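Local coordinates for uncharacterized protein (Capnocytophaga ochracea, PDB 4W9R), which is of unknown function but belongs to the putative esterase family of the alpha/beta-hydrolase clan and carries an additional helical region at its C-terminal end, at residues 165-170 with 202-207; 174-179 with 210-215; 318-323 with 334-339. All coordinates share one frame; numbering follows the deposited sequence.

How the contacts relate
Following the chain from its N terminus, the loop that leaves helix 156-165 supplies the first half of contact 1, and strand 171-180, which comes next, supplies the first half of contact 2. Helix 183-196 intervenes before residues 202-207 close contact 1 and residues 210-215 close contact 2, so the two loops cross, their segments alternating along the sequence. Both contacts dock strand 205-213 at one margin of the main sheet, at opposite ends of that strand, with centres about 23 Å apart. Contact 3 opens only later. It closes a short helical hairpin in the C-terminal region, its centre about 44 Å from that of contact 1 and about 56 Å from that of contact 2.

Contact 1. Residues 165-170 with 202-207; sequences AGVPNR and HESVEY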
ATOM      1  N   ALA B 165     -16.440 -13.316 -24.297  1.00 44.30           N
ATOM      2  CA  ALA B 165     -17.015 -12.438 -25.310  1.00 37.20           C
ATOM      3  C   ALA B 165     -16.136 -11.214 -25.539  1.00 51.37           C
ATOM      4  O   ALA B 165     -15.937 -10.782 -26.676  1.00 63.82           O
ATOM      5  CB  ALA B 165     -18.417 -12.013 -24.907  1.00 30.09           C
ATOM      6  N   GLY B 166     -15.613 -10.657 -24.453  1.00 43.50           N
ATOM      7  CA  GLY B 166     -14.726  -9.514 -24.539  1.00 37.80           C
ATOM      8  C   GLY B 166     -15.450  -8.182 -24.550  1.00 40.22           C
ATOM      9  O   GLY B 166     -16.664  -8.114 -24.368  1.00 48.89           O
ATOM     10  N   VAL B 167     -14.685  -7.118 -24.768  1.00 40.28           N
ATOM     11  CA  VAL B 167     -15.213  -5.762 -24.773  1.00 42.83           C
ATOM     12  C   VAL B 167     -14.762  -5.039 -26.043  1.00 49.56           C
ATOM     13  O   VAL B 167     -13.817  -5.478 -26.699  1.00 52.28           O
ATOM     14  CB  VAL B 167     -14.751  -4.984 -23.523  1.00 43.37           C
ATOM     15  CG1 VAL B 167     -15.399  -5.559 -22.272  1.00 24.89           C
ATOM     16  CG2 VAL B 167     -13.238  -5.015 -23.412  1.00 41.54           C
ATOM     17  N   PRO B 168     -15.447  -3.939 -26.409  1.00 53.18           N
ATOM     18  CA  PRO B 168     -15.043  -3.178 -27.598  1.00 51.94           C
ATOM     19  C   PRO B 168     -13.588  -2.700 -27.574  1.00 49.43           C
ATOM     20  O   PRO B 168     -12.927  -2.776 -28.609  1.00 58.01           O
ATOM     21  CB  PRO B 168     -16.009  -1.978 -27.594  1.00 50.41           C
ATOM     22  CG  PRO B 168     -16.678  -1.996 -26.248  1.00 51.47           C
ATOM     23  CD  PRO B 168     -16.706  -3.428 -25.845  1.00 52.27           C
ATOM     24  N   ASN B 169     -13.093  -2.224 -26.434  1.00 51.70           N
ATOM     25  CA  ASN B 169     -11.715  -1.741 -26.387  1.00 51.88           C
ATOM     26  C   ASN B 169     -10.808  -2.534 -25.447  1.00 53.76           C
ATOM     27  O   ASN B 169     -10.008  -3.355 -25.897  1.00 52.51           O
ATOM     28  CB  ASN B 169     -11.697  -0.265 -25.980  1.00 49.57           C
ATOM     29  CG  ASN B 169     -10.292   0.311 -25.926  1.00 59.31           C
ATOM     30  OD1 ASN B 169      -9.388  -0.161 -26.617  1.00 69.89           O
ATOM     31  ND2 ASN B 169     -10.104   1.336 -25.104  1.00 51.01           N
ATOM     32  N   ARG B 170     -10.942  -2.305 -24.144  1.00 58.11           N
ATOM     33  CA  ARG B 170     -10.096  -2.992 -23.175  1.00 50.34           C
ATOM     34  C   ARG B 170     -10.789  -3.185 -21.832  1.00 46.82           C
ATOM     35  O   ARG B 170     -11.532  -2.317 -21.371  1.00 39.55           O
ATOM     36  CB  ARG B 170      -8.785  -2.225 -22.979  1.00 44.39           C
ATOM     37  CG  ARG B 170      -7.825  -2.852 -21.973  1.00 45.72           C
ATOM     38  CD  ARG B 170      -6.497  -2.121 -21.960  1.00 48.51           C
ATOM     39  NE  ARG B 170      -5.560  -2.667 -20.980  1.00 45.55           N
ATOM     40  CZ  ARG B 170      -5.285  -2.097 -19.812  1.00 46.72           C
ATOM     41  NH1 ARG B 170      -5.874  -0.958 -19.470  1.00 45.87           N
ATOM     42  NH2 ARG B 170      -4.417  -2.662 -18.985  1.00 46.82           N
ATOM     43  N   HIS B 202     -11.023 -13.663 -23.812  1.00 41.40           N
ATOM     44  CA  HIS B 202     -10.910 -12.864 -25.029  1.00 42.66           C
ATOM     45  C   HIS B 202      -9.692 -11.942 -24.976  1.00 50.81           C
ATOM     46  O   HIS B 202      -9.297 -11.485 -23.904  1.00 56.02           O
ATOM     47  CB  HIS B 202     -12.188 -12.048 -25.241  1.00 55.97           C
ATOM     48  CG  HIS B 202     -12.259 -11.363 -26.571  1.00 69.34           C
ATOM     49  ND1 HIS B 202     -11.882 -10.050 -26.753  1.00 68.80           N
ATOM     50  CD2 HIS B 202     -12.676 -11.807 -27.781  1.00 70.62           C
ATOM     51  CE1 HIS B 202     -12.058  -9.716 -28.020  1.00 65.05           C
ATOM     52  NE2 HIS B 202     -12.539 -10.764 -28.664  1.00 69.66           N
ATOM     53  N   GLU B 203      -9.105 -11.674 -26.138  1.00 60.51           N
ATOM     54  CA  GLU B 203      -7.856 -10.917 -26.222  1.00 62.88           C
ATOM     55  C   GLU B 203      -7.991  -9.471 -25.743  1.00 53.39           C
ATOM     56  O   GLU B 203      -7.004  -8.848 -25.352  1.00 50.30           O
ATOM     57  CB  GLU B 203      -7.324 -10.945 -27.661  1.00 71.91           C
ATOM     58  CG  GLU B 203      -8.282 -10.385 -28.705  1.00 88.37           C
ATOM     59  CD  GLU B 203      -8.092  -8.898 -28.944  1.00101.02           C
ATOM     60  OE1 GLU B 203      -7.051  -8.354 -28.519  1.00102.51           O
ATOM     61  OE2 GLU B 203      -8.984  -8.274 -29.556  1.00104.82           O
ATOM     62  N   SER B 204      -9.211  -8.941 -25.767  1.00 41.67           N
ATOM     63  CA  SER B 204      -9.453  -7.566 -25.340  1.00 40.59           C
ATOM     64  C   SER B 204      -9.435  -7.437 -23.819  1.00 44.78           C
ATOM     65  O   SER B 204      -9.475  -6.329 -23.279  1.00 40.61           O
ATOM     66  CB  SER B 204     -10.791  -7.063 -25.882  1.00 37.07           C
ATOM     67  OG  SER B 204     -11.874  -7.785 -25.319  1.00 39.83           O
ATOM     68  N   VAL B 205      -9.376  -8.574 -23.134  1.00 35.23           N
ATOM     69  CA  VAL B 205      -9.426  -8.590 -21.679  1.00 42.15           C
ATOM     70  C   VAL B 205      -8.087  -8.978 -21.062  1.00 39.85           C
ATOM     71  O   VAL B 205      -7.492  -9.990 -21.427  1.00 39.50           O
ATOM     72  CB  VAL B 205     -10.509  -9.563 -21.175  1.00 37.27           C
ATOM     73  CG1 VAL B 205     -10.482  -9.656 -19.658  1.00 32.65           C
ATOM     74  CG2 VAL B 205     -11.879  -9.130 -21.668  1.00 40.27           C
ATOM     75  N   GLU B 206      -7.616  -8.160 -20.125  1.00 40.37           N
ATOM     76  CA  GLU B 206      -6.437  -8.494 -19.340  1.00 38.67           C
ATOM     77  C   GLU B 206      -6.882  -8.971 -17.961  1.00 42.69           C
ATOM     78  O   GLU B 206      -7.391  -8.191 -17.157  1.00 43.54           O
ATOM     79  CB  GLU B 206      -5.501  -7.290 -19.227  1.00 39.46           C
ATOM     80  CG  GLU B 206      -4.202  -7.571 -18.490  1.00 52.65           C
ATOM     81  CD  GLU B 206      -3.262  -6.380 -18.504  1.00 60.68           C
ATOM     82  OE1 GLU B 206      -3.504  -5.440 -19.293  1.00 61.71           O
ATOM     83  OE2 GLU B 206      -2.284  -6.381 -17.727  1.00 52.45           O
ATOM     84  N   TYR B 207      -6.689 -10.261 -17.699  1.00 42.97           N
ATOM     85  CA  TYR B 207      -7.210 -10.894 -16.493  1.00 34.03           C
ATOM     86  C   TYR B 207      -6.108 -11.218 -15.489  1.00 34.70           C
ATOM     87  O   TYR B 207      -5.099 -11.832 -15.837  1.00 39.56           O
ATOM     88  CB  TYR B 207      -7.971 -12.172 -16.863  1.00 20.06           C
ATOM     89  CG  TYR B 207      -8.556 -12.927 -15.689  1.00 33.68           C
ATOM     90  CD1 TYR B 207      -7.794 -13.849 -14.979  1.00 34.22           C
ATOM     91  CD2 TYR B 207      -9.875 -12.734 -15.301  1.00 35.70           C
ATOM     92  CE1 TYR B 207      -8.322 -14.539 -13.909  1.00 36.51           C
ATOM     93  CE2 TYR B 207     -10.415 -13.427 -14.235  1.00 35.79           C
ATOM     94  CZ  TYR B 207      -9.633 -14.329 -13.543  1.00 40.33           C
ATOM     95  OH  TYR B 207     -10.160 -15.023 -12.481  1.00 46.17           O
TER
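Gly166 and His202 bring their backbones together at one end of this contact, with CA atoms 5.1 Å apart, and Arg170 and Ser204 do so at the other, at a similar separation. Between these points residues 166-170 form an irregular linker after the last helical residue, Ala165, while residues 202-205 make a type I beta turn that runs into a strand. The phi of Gly166, 87°, is the positive value that a residue without a side chain adopts most readily, and its bare CA lies 3.6 Å from ND1 of His202. The imidazole is bounded on its two faces, by the carbonyl O of Ala165 on one and by CG of Glu203 on the other, both toward the rim. Ser204 joins the turn to the linker. Its OG sits between the backbone N and the carbonyl carbon (chi1 65°), a torsion that presents the oxygen to the linker, where it accepts the amide of Val167 at 2.9 Å from N to OG along a nearly straight path (172° at the hydrogen). The same OG is hydrogen-bonded to ND1 of His202 at 2.7 Å, so ring and linker are tied through a single buried hydroxyl. Farther along, the extended side chains of Arg170 and Glu206 run side by side in the same direction. NH2 of Arg170 forms a salt bridge to OE1 of Glu206 at 2.9 Å; the oxygen lies in the guanidinium plane, whereas the donor approaches from above the carboxylate plane. The other carboxylate oxygen, OE2, is hydrogen-bonded to His208. Val205 packs on Leu163 of helix 156-165 and on Leu171, and backbone bonds from Ser204 and Glu206 to Leu171 show strand 205-213 beginning its pairing with strand 171-180 just where the linker ends.

Contact 2. Residues 174-179 with 210-215; sequences YMATAD and VDFKGS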
ATOM      1  N   TYR B 174      -8.923  -7.431 -12.062  1.00 24.21           N
ATOM      2  CA  TYR B 174      -8.024  -7.902 -11.016  1.00 25.19           C
ATOM      3  C   TYR B 174      -8.804  -8.389  -9.803  1.00 29.27           C
ATOM      4  O   TYR B 174      -9.588  -7.642  -9.219  1.00 22.97           O
ATOM      5  CB  TYR B 174      -7.051  -6.796 -10.602  1.00 25.77           C
ATOM      6  CG  TYR B 174      -6.057  -7.212  -9.539  1.00 28.04           C
ATOM      7  CD1 TYR B 174      -6.335  -7.041  -8.189  1.00 34.08           C
ATOM      8  CD2 TYR B 174      -4.840  -7.775  -9.887  1.00 34.45           C
ATOM      9  CE1 TYR B 174      -5.428  -7.421  -7.216  1.00 34.54           C
ATOM     10  CE2 TYR B 174      -3.925  -8.156  -8.922  1.00 39.29           C
ATOM     11  CZ  TYR B 174      -4.223  -7.977  -7.590  1.00 40.30           C
ATOM     12  OH  TYR B 174      -3.312  -8.358  -6.632  1.00 42.61           O
HETATM   13  N   MSE B 175      -8.581  -9.643  -9.423  1.00 32.20           N
HETATM   14  CA  MSE B 175      -9.206 -10.193  -8.228  1.00 26.97           C
HETATM   15  C   MSE B 175      -8.159 -10.759  -7.276  1.00 33.52           C
HETATM   16  O   MSE B 175      -7.248 -11.473  -7.693  1.00 43.19           O
HETATM   17  CB  MSE B 175     -10.220 -11.274  -8.596  1.00 27.32           C
HETATM   18  CG  MSE B 175     -10.745 -12.054  -7.401  1.00 32.90           C
HETATM   19 SE   MSE B 175     -12.063 -13.397  -7.902  1.00 71.08          SE
HETATM   20  CE  MSE B 175     -12.221 -14.324  -6.195  1.00 68.21           C
ATOM     21  N   ALA B 176      -8.291 -10.430  -5.996  1.00 27.80           N
ATOM     22  CA  ALA B 176      -7.367 -10.923  -4.984  1.00 27.98           C
ATOM     23  C   ALA B 176      -8.114 -11.491  -3.783  1.00 34.49           C
ATOM     24  O   ALA B 176      -9.183 -11.001  -3.417  1.00 33.79           O
ATOM     25  CB  ALA B 176      -6.422  -9.814  -4.543  1.00 25.81           C
ATOM     26  N   THR B 177      -7.547 -12.529  -3.177  1.00 27.62           N
ATOM     27  CA  THR B 177      -8.121 -13.114  -1.972  1.00 32.71           C
ATOM     28  C   THR B 177      -7.022 -13.608  -1.031  1.00 33.45           C
ATOM     29  O   THR B 177      -5.883 -13.820  -1.448  1.00 37.10           O
ATOM     30  CB  THR B 177      -9.080 -14.275  -2.308  1.00 36.14           C
ATOM     31  OG1 THR B 177      -9.643 -14.798  -1.098  1.00 47.72           O
ATOM     32  CG2 THR B 177      -8.345 -15.381  -3.045  1.00 25.61           C
ATOM     33  N   ALA B 178      -7.372 -13.775   0.240  1.00 25.07           N
ATOM     34  CA  ALA B 178      -6.429 -14.228   1.257  1.00 26.70           C
ATOM     35  C   ALA B 178      -7.105 -15.258   2.149  1.00 29.80           C
ATOM     36  O   ALA B 178      -8.289 -15.137   2.440  1.00 28.31           O
ATOM     37  CB  ALA B 178      -5.920 -13.057   2.078  1.00 30.81           C
ATOM     38  N   ASP B 179      -6.368 -16.288   2.553  1.00 32.20           N
ATOM     39  CA  ASP B 179      -6.963 -17.387   3.311  1.00 32.57           C
ATOM     40  C   ASP B 179      -6.895 -17.293   4.841  1.00 37.28           C
ATOM     41  O   ASP B 179      -7.552 -18.079   5.523  1.00 34.84           O
ATOM     42  CB  ASP B 179      -6.326 -18.711   2.874  1.00 30.66           C
ATOM     43  CG  ASP B 179      -4.852 -18.792   3.214  1.00 40.98           C
ATOM     44  OD1 ASP B 179      -4.183 -17.737   3.224  1.00 45.32           O
ATOM     45  OD2 ASP B 179      -4.363 -19.911   3.472  1.00 52.76           O
ATOM     46  N   VAL B 210      -4.860 -12.962  -8.181  1.00 32.31           N
ATOM     47  CA  VAL B 210      -3.759 -13.194  -7.259  1.00 32.31           C
ATOM     48  C   VAL B 210      -4.263 -13.791  -5.952  1.00 33.36           C
ATOM     49  O   VAL B 210      -5.059 -13.181  -5.241  1.00 26.04           O
ATOM     50  CB  VAL B 210      -2.987 -11.895  -6.966  1.00 23.90           C
ATOM     51  CG1 VAL B 210      -1.849 -12.165  -5.998  1.00 19.17           C
ATOM     52  CG2 VAL B 210      -2.460 -11.296  -8.257  1.00 30.73           C
ATOM     53  N   ASP B 211      -3.796 -14.994  -5.647  1.00 30.88           N
ATOM     54  CA  ASP B 211      -4.150 -15.657  -4.402  1.00 34.07           C
ATOM     55  C   ASP B 211      -3.060 -15.426  -3.363  1.00 39.94           C
ATOM     56  O   ASP B 211      -1.939 -15.912  -3.512  1.00 45.21           O
ATOM     57  CB  ASP B 211      -4.363 -17.156  -4.635  1.00 40.64           C
ATOM     58  CG  ASP B 211      -4.650 -17.915  -3.354  1.00 51.44           C
ATOM     59  OD1 ASP B 211      -5.122 -17.293  -2.380  1.00 55.79           O
ATOM     60  OD2 ASP B 211      -4.410 -19.140  -3.323  1.00 58.96           O
ATOM     61  N   PHE B 212      -3.391 -14.695  -2.304  1.00 31.33           N
ATOM     62  CA  PHE B 212      -2.420 -14.456  -1.245  1.00 31.48           C
ATOM     63  C   PHE B 212      -2.579 -15.534  -0.190  1.00 43.73           C
ATOM     64  O   PHE B 212      -3.561 -15.553   0.550  1.00 57.88           O
ATOM     65  CB  PHE B 212      -2.614 -13.074  -0.615  1.00 25.80           C
ATOM     66  CG  PHE B 212      -2.349 -11.929  -1.551  1.00 28.32           C
ATOM     67  CD1 PHE B 212      -3.357 -11.422  -2.354  1.00 38.86           C
ATOM     68  CD2 PHE B 212      -1.094 -11.345  -1.612  1.00 30.29           C
ATOM     69  CE1 PHE B 212      -3.115 -10.362  -3.208  1.00 33.14           C
ATOM     70  CE2 PHE B 212      -0.846 -10.286  -2.465  1.00 30.44           C
ATOM     71  CZ  PHE B 212      -1.858  -9.793  -3.264  1.00 26.46           C
ATOM     72  N   LYS B 213      -1.591 -16.414  -0.101  1.00 47.25           N
ATOM     73  CA  LYS B 213      -1.684 -17.552   0.797  1.00 52.73           C
ATOM     74  C   LYS B 213      -0.772 -17.336   1.994  1.00 45.86           C
ATOM     75  O   LYS B 213       0.394 -16.972   1.841  1.00 48.72           O
ATOM     76  CB  LYS B 213      -1.330 -18.847   0.065  1.00 58.38           C
ATOM     77  CG  LYS B 213      -1.721 -20.111   0.816  1.00 78.28           C
ATOM     78  CD  LYS B 213      -1.563 -21.345  -0.057  1.00 90.01           C
ATOM     79  CE  LYS B 213      -2.456 -21.269  -1.286  1.00 97.05           C
ATOM     80  NZ  LYS B 213      -2.320 -22.472  -2.155  1.00 96.87           N
ATOM     81  N   GLY B 214      -1.315 -17.550   3.186  1.00 36.29           N
ATOM     82  CA  GLY B 214      -0.582 -17.300   4.411  1.00 43.40           C
ATOM     83  C   GLY B 214      -0.564 -15.820   4.737  1.00 42.20           C
ATOM     84  O   GLY B 214       0.241 -15.360   5.546  1.00 58.34           O
ATOM     85  N   SER B 215      -1.458 -15.073   4.099  1.00 26.99           N
ATOM     86  CA  SER B 215      -1.543 -13.634   4.306  1.00 31.93           C
ATOM     87  C   SER B 215      -2.869 -13.228   4.937  1.00 37.48           C
ATOM     88  O   SER B 215      -3.918 -13.786   4.613  1.00 29.94           O
ATOM     89  CB  SER B 215      -1.356 -12.894   2.982  1.00 35.47           C
ATOM     90  OG  SER B 215      -1.528 -11.497   3.154  1.00 42.18           O
TER
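Val210 is gripped through its backbone by two residues of the adjacent strand: its N donates to the O of Met175 (a selenomethionine) at 2.9 Å, and its O receives the N of Thr177 at 3.3 Å. The N of Phe212 then reaches the O of Thr177 at 2.8 Å, giving the staggered ladder of a parallel pair whose axes diverge by only 17°. On the face bearing Ala176, Ala178, Val210 and Phe212, CG2 of Val210 lies 3.5 Å from CE2 of Tyr174, approaching that ring obliquely. CG of Phe212 is anti to its own carbonyl carbon (chi1 -65°), which lays the ring back along the strand: CG1 of Val210 covers part of one face, and CB of Ala176 meets the edge, 3.6 Å from CE1 of Phe212. Beyond the ladder, Asp179 replaces a backbone link with a side-chain one, its OD1 accepting the N of Gly214 at 2.9 Å through the syn lone pair, just where the chain turns a corner. With an alanine in place of Asp179 the amide of Gly214 is likely to lose this acceptor, leaving the corner free to shift. In the second shell, Gln227 of helix 217-232 binds the hydroxyl of Tyr174, while Tyr186 of helix 183-196 binds OD2 of Asp211 on the other face. These two helices flank the sheet, and helix 183-196 is the connection of the beta-alpha-beta crossover that joins the two strands. The chemistry is therefore divided: three backbone bonds set the register, an apolar strip packs one face, and a carboxylate-to-amide bond shapes the C-terminal end, the end of the sheet at which alpha/beta hydrolases generally assemble their active sites, although none is established here.

Contact 3. Residues 318-323 with 334-339; sequences FLAEYY and KTYQKA
Ala320 sets its methyl group squarely over one face of the Tyr336 ring: CB stands 3.4 Å from the ring centroid and 2° off the normal, a CH-pi contact. The methyl is therefore nearly equidistant from all six ring carbons. Beyond the ring, OH of Tyr336 reaches along the helix to lie 3.3 Å from CG of Glu321, whose carboxylate plane is almost perpendicular to the ring. Thr335 packs on the same alanine, its CB 3.8 Å from CB of Ala320. CG2 of Thr335, anti to its backbone N, rests 3.7 Å from N of Ala320 and also touches the side chain of Leu319, while OG1 faces the ring edge of Tyr323, 3.5 Å from CD2. That hydroxyl is satisfied within its own helix by the carbonyl of Lys331. The two helix segments are antiparallel, their axes at 164° and 8.3 Å apart, and the small Ala320 lets the CA atoms of Ala320 and Thr335 come within 5.2 Å. The close hairpin and its pattern of small and aromatic residues resemble those of tetratricopeptide repeats. Between the two segments the contact is largely van der Waals and CH-pi; at its outer end Glu324 and Arg356 bind OH of Tyr336, while Glu321 hydrogen-bonds Tyr285 through OE1 and forms a salt bridge to Arg356 through OE2. Arg356 probably offsets the charge of the buried Glu321 and ties the hairpin to helix 350-362.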
ATOM      1  N   PHE B 318      17.672  16.855 -35.191  1.00 37.31           N
ATOM      2  CA  PHE B 318      17.414  15.506 -35.680  1.00 38.09           C
ATOM      3  C   PHE B 318      17.260  15.502 -37.195  1.00 39.10           C
ATOM      4  O   PHE B 318      17.793  14.631 -37.883  1.00 42.67           O
ATOM      5  CB  PHE B 318      16.156  14.920 -35.029  1.00 34.16           C
ATOM      6  CG  PHE B 318      16.344  14.505 -33.598  1.00 30.61           C
ATOM      7  CD1 PHE B 318      17.611  14.415 -33.046  1.00 34.66           C
ATOM      8  CD2 PHE B 318      15.250  14.193 -32.807  1.00 36.16           C
ATOM      9  CE1 PHE B 318      17.783  14.032 -31.729  1.00 38.20           C
ATOM     10  CE2 PHE B 318      15.415  13.806 -31.489  1.00 36.16           C
ATOM     11  CZ  PHE B 318      16.684  13.725 -30.950  1.00 33.91           C
ATOM     12  N   LEU B 319      16.530  16.486 -37.708  1.00 38.57           N
ATOM     13  CA  LEU B 319      16.276  16.592 -39.139  1.00 35.32           C
ATOM     14  C   LEU B 319      17.557  16.905 -39.908  1.00 37.44           C
ATOM     15  O   LEU B 319      17.790  16.356 -40.985  1.00 44.69           O
ATOM     16  CB  LEU B 319      15.217  17.661 -39.413  1.00 38.39           C
ATOM     17  CG  LEU B 319      14.695  17.769 -40.845  1.00 38.20           C
ATOM     18  CD1 LEU B 319      14.032  16.469 -41.281  1.00 25.55           C
ATOM     19  CD2 LEU B 319      13.729  18.935 -40.969  1.00 27.76           C
ATOM     20  N   ALA B 320      18.383  17.786 -39.351  1.00 40.10           N
ATOM     21  CA  ALA B 320      19.649  18.149 -39.980  1.00 40.39           C
ATOM     22  C   ALA B 320      20.581  16.946 -40.066  1.00 43.47           C
ATOM     23  O   ALA B 320      21.263  16.750 -41.072  1.00 49.59           O
ATOM     24  CB  ALA B 320      20.318  19.283 -39.220  1.00 34.96           C
ATOM     25  N   GLU B 321      20.608  16.142 -39.006  1.00 36.73           N
ATOM     26  CA  GLU B 321      21.412  14.927 -39.003  1.00 37.59           C
ATOM     27  C   GLU B 321      20.901  13.943 -40.048  1.00 39.75           C
ATOM     28  O   GLU B 321      21.685  13.253 -40.695  1.00 44.40           O
ATOM     29  CB  GLU B 321      21.413  14.274 -37.618  1.00 27.98           C
ATOM     30  CG  GLU B 321      22.426  14.868 -36.650  1.00 35.22           C
ATOM     31  CD  GLU B 321      22.573  14.050 -35.377  1.00 50.17           C
ATOM     32  OE1 GLU B 321      21.674  13.234 -35.081  1.00 42.64           O
ATOM     33  OE2 GLU B 321      23.592  14.221 -34.675  1.00 54.81           O
ATOM     34  N   TYR B 322      19.583  13.890 -40.211  1.00 30.88           N
ATOM     35  CA  TYR B 322      18.972  13.009 -41.199  1.00 33.64           C
ATOM     36  C   TYR B 322      19.409  13.367 -42.613  1.00 37.87           C
ATOM     37  O   TYR B 322      19.681  12.489 -43.432  1.00 36.85           O
ATOM     38  CB  TYR B 322      17.447  13.061 -41.105  1.00 27.34           C
ATOM     39  CG  TYR B 322      16.754  12.451 -42.303  1.00 38.76           C
ATOM     40  CD1 TYR B 322      16.663  11.074 -42.447  1.00 40.24           C
ATOM     41  CD2 TYR B 322      16.198  13.250 -43.294  1.00 40.02           C
ATOM     42  CE1 TYR B 322      16.035  10.507 -43.539  1.00 40.11           C
ATOM     43  CE2 TYR B 322      15.568  12.692 -44.392  1.00 38.53           C
ATOM     44  CZ  TYR B 322      15.490  11.320 -44.508  1.00 40.42           C
ATOM     45  OH  TYR B 322      14.865  10.755 -45.596  1.00 50.84           O
ATOM     46  N   TYR B 323      19.469  14.662 -42.897  1.00 32.14           N
ATOM     47  CA  TYR B 323      19.861  15.128 -44.220  1.00 38.70           C
ATOM     48  C   TYR B 323      21.310  14.764 -44.525  1.00 34.30           C
ATOM     49  O   TYR B 323      21.651  14.453 -45.665  1.00 39.95           O
ATOM     50  CB  TYR B 323      19.642  16.636 -44.339  1.00 36.28           C
ATOM     51  CG  TYR B 323      18.191  17.006 -44.541  1.00 44.74           C
ATOM     52  CD1 TYR B 323      17.363  16.225 -45.339  1.00 36.81           C
ATOM     53  CD2 TYR B 323      17.643  18.125 -43.927  1.00 52.06           C
ATOM     54  CE1 TYR B 323      16.034  16.551 -45.526  1.00 40.93           C
ATOM     55  CE2 TYR B 323      16.312  18.460 -44.108  1.00 47.53           C
ATOM     56  CZ  TYR B 323      15.514  17.668 -44.910  1.00 47.44           C
ATOM     57  OH  TYR B 323      14.190  17.994 -45.096  1.00 52.15           O
ATOM     58  N   LYS B 334      21.234  24.315 -43.939  1.00 48.32           N
ATOM     59  CA  LYS B 334      20.111  25.220 -43.730  1.00 51.79           C
ATOM     60  C   LYS B 334      19.349  24.855 -42.458  1.00 50.98           C
ATOM     61  O   LYS B 334      18.886  25.729 -41.726  1.00 52.94           O
ATOM     62  CB  LYS B 334      19.173  25.191 -44.941  1.00 56.93           C
ATOM     63  CG  LYS B 334      17.975  26.123 -44.838  1.00 75.35           C
ATOM     64  CD  LYS B 334      17.031  25.934 -46.019  1.00 88.60           C
ATOM     65  CE  LYS B 334      15.805  26.828 -45.908  1.00 96.82           C
ATOM     66  NZ  LYS B 334      16.156  28.274 -45.966  1.00101.57           N
ATOM     67  N   THR B 335      19.236  23.556 -42.197  1.00 45.80           N
ATOM     68  CA  THR B 335      18.474  23.062 -41.057  1.00 44.15           C
ATOM     69  C   THR B 335      19.241  23.224 -39.744  1.00 43.88           C
ATOM     70  O   THR B 335      18.649  23.527 -38.708  1.00 43.71           O
ATOM     71  CB  THR B 335      18.092  21.583 -41.245  1.00 42.74           C
ATOM     72  OG1 THR B 335      17.572  21.390 -42.565  1.00 37.86           O
ATOM     73  CG2 THR B 335      17.042  21.167 -40.227  1.00 39.39           C
ATOM     74  N   TYR B 336      20.554  23.019 -39.789  1.00 40.28           N
ATOM     75  CA  TYR B 336      21.394  23.249 -38.617  1.00 39.86           C
ATOM     76  C   TYR B 336      21.324  24.709 -38.182  1.00 49.55           C
ATOM     77  O   TYR B 336      21.214  25.009 -36.994  1.00 52.40           O
ATOM     78  CB  TYR B 336      22.845  22.859 -38.897  1.00 41.23           C
ATOM     79  CG  TYR B 336      23.170  21.407 -38.625  1.00 44.03           C
ATOM     80  CD1 TYR B 336      22.992  20.862 -37.361  1.00 45.46           C
ATOM     81  CD2 TYR B 336      23.683  20.590 -39.624  1.00 43.31           C
ATOM     82  CE1 TYR B 336      23.297  19.539 -37.104  1.00 40.91           C
ATOM     83  CE2 TYR B 336      23.992  19.266 -39.377  1.00 43.90           C
ATOM     84  CZ  TYR B 336      23.796  18.745 -38.115  1.00 43.56           C
ATOM     85  OH  TYR B 336      24.101  17.428 -37.863  1.00 44.02           O
ATOM     86  N   GLN B 337      21.385  25.612 -39.156  1.00 55.50           N
ATOM     87  CA  GLN B 337      21.306  27.044 -38.888  1.00 61.14           C
ATOM     88  C   GLN B 337      19.947  27.417 -38.306  1.00 61.65           C
ATOM     89  O   GLN B 337      19.822  28.390 -37.562  1.00 69.35           O
ATOM     90  CB  GLN B 337      21.571  27.843 -40.165  1.00 60.25           C
ATOM     91  CG  GLN B 337      22.996  27.729 -40.686  1.00 63.46           C
ATOM     92  CD  GLN B 337      23.155  28.301 -42.083  1.00 64.36           C
ATOM     93  OE1 GLN B 337      22.170  28.577 -42.768  1.00 61.21           O
ATOM     94  NE2 GLN B 337      24.398  28.479 -42.513  1.00 68.51           N
ATOM     95  N   LYS B 338      18.932  26.632 -38.647  1.00 54.88           N
ATOM     96  CA  LYS B 338      17.586  26.854 -38.142  1.00 49.62           C
ATOM     97  C   LYS B 338      17.482  26.374 -36.697  1.00 58.32           C
ATOM     98  O   LYS B 338      16.756  26.952 -35.888  1.00 65.67           O
ATOM     99  CB  LYS B 338      16.562  26.136 -39.023  1.00 42.06           C
ATOM    100  CG  LYS B 338      15.223  26.843 -39.133  1.00 62.26           C
ATOM    101  CD  LYS B 338      14.367  26.221 -40.226  1.00 78.61           C
ATOM    102  CE  LYS B 338      13.095  27.022 -40.457  1.00 85.53           C
ATOM    103  NZ  LYS B 338      12.276  26.453 -41.564  1.00 83.00           N
ATOM    104  N   ALA B 339      18.220  25.315 -36.380  1.00 52.65           N
ATOM    105  CA  ALA B 339      18.218  24.749 -35.036  1.00 47.76           C
ATOM    106  C   ALA B 339      18.975  25.642 -34.062  1.00 47.96           C
ATOM    107  O   ALA B 339      18.659  25.692 -32.875  1.00 44.40           O
ATOM    108  CB  ALA B 339      18.820  23.354 -35.048  1.00 48.83           C
TER